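Local atomic coordinates of D-glycerate 2-kinase (Thermotoga maritima, PDB entry 2B8N), a protein that catalyses the ATP-dependent, magnesium-requiring phosphorylation of D-glycerate to 2-phosphoglycerate in the breakdown of serine. Residues A[322-327]-A[419-424]. Sequence-based numbering, arbitrary orientation.
Sequences GGETVV and NVNDLI
Gly-323 and Asp-422 form an antiparallel hydrogen-bonded pair at the end of strand 317-323 and the start of strand 422-428, Gly-323 N donating to Asp-422 O (3.2 Å) and Asp-422 N to Gly-323 O (2.9 Å). One step further into the sheet, Gly-322 CA meets Asp-422 O at 3.1 Å in a CA-H...O contact. Beyond the pair the chains part, and side chains take over. Glu-324 is extended, with CG anti to the backbone N (chi1 -175°), and its chain runs past the amide of Asn-421: CG and CD lie against ND2, and OE2 comes to 3.2 Å from Asn-421 ND2, the carboxylate and amide planes turned 51° apart. With an alanine in place of Glu-324, CG and the carboxylate are gone, and the Asn-421 amide would probably lose the surface it rests on and be freer to turn. Asn-421 is itself held through its backbone, its N bonded to Asn-419 OD1 in an Asx turn. On the other flank, a water links Thr-325 OG1 (2.6 Å) with Asp-422 OD2, to which it donates. The same OD2 forms a salt bridge with Arg-337, while Asn-338 binds OD1, so both carboxylate oxygens are engaged at the start of helix 337-348. Asp-422 therefore ties two adjoining antiparallel strands of the MOFRL family region's mixed sheet to that helix, its buried charge probably balanced by the arginine.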
# COMPACT_ATOMS: atom_id res chain seq x y z
N GLY A 322 13.48 -0.72 1.16
CA GLY A 322 12.03 -0.65 1.05
C GLY A 322 11.56 -1.60 -0.03
O GLY A 322 12.28 -1.87 -0.98
N GLY A 323 10.34 -2.09 0.12
CA GLY A 323 9.72 -2.91 -0.90
C GLY A 323 8.56 -3.72 -0.38
O GLY A 323 7.88 -3.32 0.57
N GLU A 324 8.33 -4.87 -0.99
CA GLU A 324 7.26 -5.77 -0.54
C GLU A 324 7.68 -7.24 -0.77
O GLU A 324 7.49 -7.80 -1.86
CB GLU A 324 5.96 -5.41 -1.28
CG GLU A 324 4.73 -6.16 -0.85
CD GLU A 324 3.55 -5.98 -1.81
OE1 GLU A 324 3.75 -5.91 -3.05
OE2 GLU A 324 2.40 -5.92 -1.32
N THR A 325 8.28 -7.84 0.26
CA THR A 325 8.77 -9.23 0.18
C THR A 325 7.57 -10.17 0.15
O THR A 325 6.43 -9.72 0.28
CB THR A 325 9.69 -9.59 1.34
OG1 THR A 325 9.09 -9.20 2.58
CG2 THR A 325 11.03 -8.89 1.20
N VAL A 326 7.84 -11.46 -0.06
CA VAL A 326 6.81 -12.50 0.00
C VAL A 326 7.31 -13.66 0.84
O VAL A 326 8.51 -13.78 1.11
CB VAL A 326 6.45 -13.05 -1.40
CG1 VAL A 326 5.86 -11.94 -2.26
CG2 VAL A 326 7.68 -13.65 -2.09
N VAL A 327 6.37 -14.50 1.24
CA VAL A 327 6.68 -15.69 2.02
C VAL A 327 5.95 -16.84 1.37
O VAL A 327 4.75 -16.74 1.20
CB VAL A 327 6.25 -15.53 3.52
CG1 VAL A 327 6.71 -16.72 4.37
CG2 VAL A 327 6.82 -14.23 4.09
N ASN A 419 -0.54 2.74 4.44
CA ASN A 419 0.14 1.57 3.93
C ASN A 419 0.92 1.89 2.66
O ASN A 419 0.33 2.17 1.61
CB ASN A 419 -0.85 0.44 3.67
CG ASN A 419 -0.16 -0.85 3.23
OD1 ASN A 419 1.01 -1.11 3.57
ND2 ASN A 419 -0.88 -1.68 2.49
N VAL A 420 2.24 1.88 2.76
CA VAL A 420 3.09 2.01 1.59
C VAL A 420 4.14 0.91 1.60
O VAL A 420 5.28 1.14 1.23
CB VAL A 420 3.77 3.40 1.49
CG1 VAL A 420 2.73 4.49 1.46
CG2 VAL A 420 4.77 3.62 2.63
N ASN A 421 3.71 -0.29 1.99
CA ASN A 421 4.54 -1.49 2.02
C ASN A 421 5.63 -1.45 3.12
O ASN A 421 5.33 -1.03 4.23
CB ASN A 421 5.06 -1.82 0.60
CG ASN A 421 3.92 -2.10 -0.38
OD1 ASN A 421 3.78 -1.43 -1.42
ND2 ASN A 421 3.09 -3.09 -0.03
N ASP A 422 6.85 -1.89 2.84
CA ASP A 422 7.81 -2.25 3.90
C ASP A 422 9.02 -1.30 3.98
O ASP A 422 9.55 -0.87 2.95
CB ASP A 422 8.25 -3.72 3.71
CG ASP A 422 7.07 -4.71 3.74
OD1 ASP A 422 5.99 -4.35 4.27
OD2 ASP A 422 7.21 -5.86 3.25
N LEU A 423 9.44 -0.98 5.20
CA LEU A 423 10.71 -0.28 5.44
C LEU A 423 11.63 -1.19 6.26
O LEU A 423 11.21 -1.73 7.29
CB LEU A 423 10.47 1.04 6.19
CG LEU A 423 11.71 1.81 6.66
CD1 LEU A 423 12.57 2.16 5.46
CD2 LEU A 423 11.36 3.05 7.44
N ILE A 424 12.88 -1.36 5.81
CA ILE A 424 13.88 -2.07 6.56
C ILE A 424 15.08 -1.16 6.76
O ILE A 424 15.53 -0.53 5.82
CB ILE A 424 14.38 -3.33 5.85
CG1 ILE A 424 13.24 -4.31 5.59
CG2 ILE A 424 15.49 -4.00 6.71
CD1 ILE A 424 12.57 -4.17 4.25
O HOH W 1 9.85 -7.22 4.12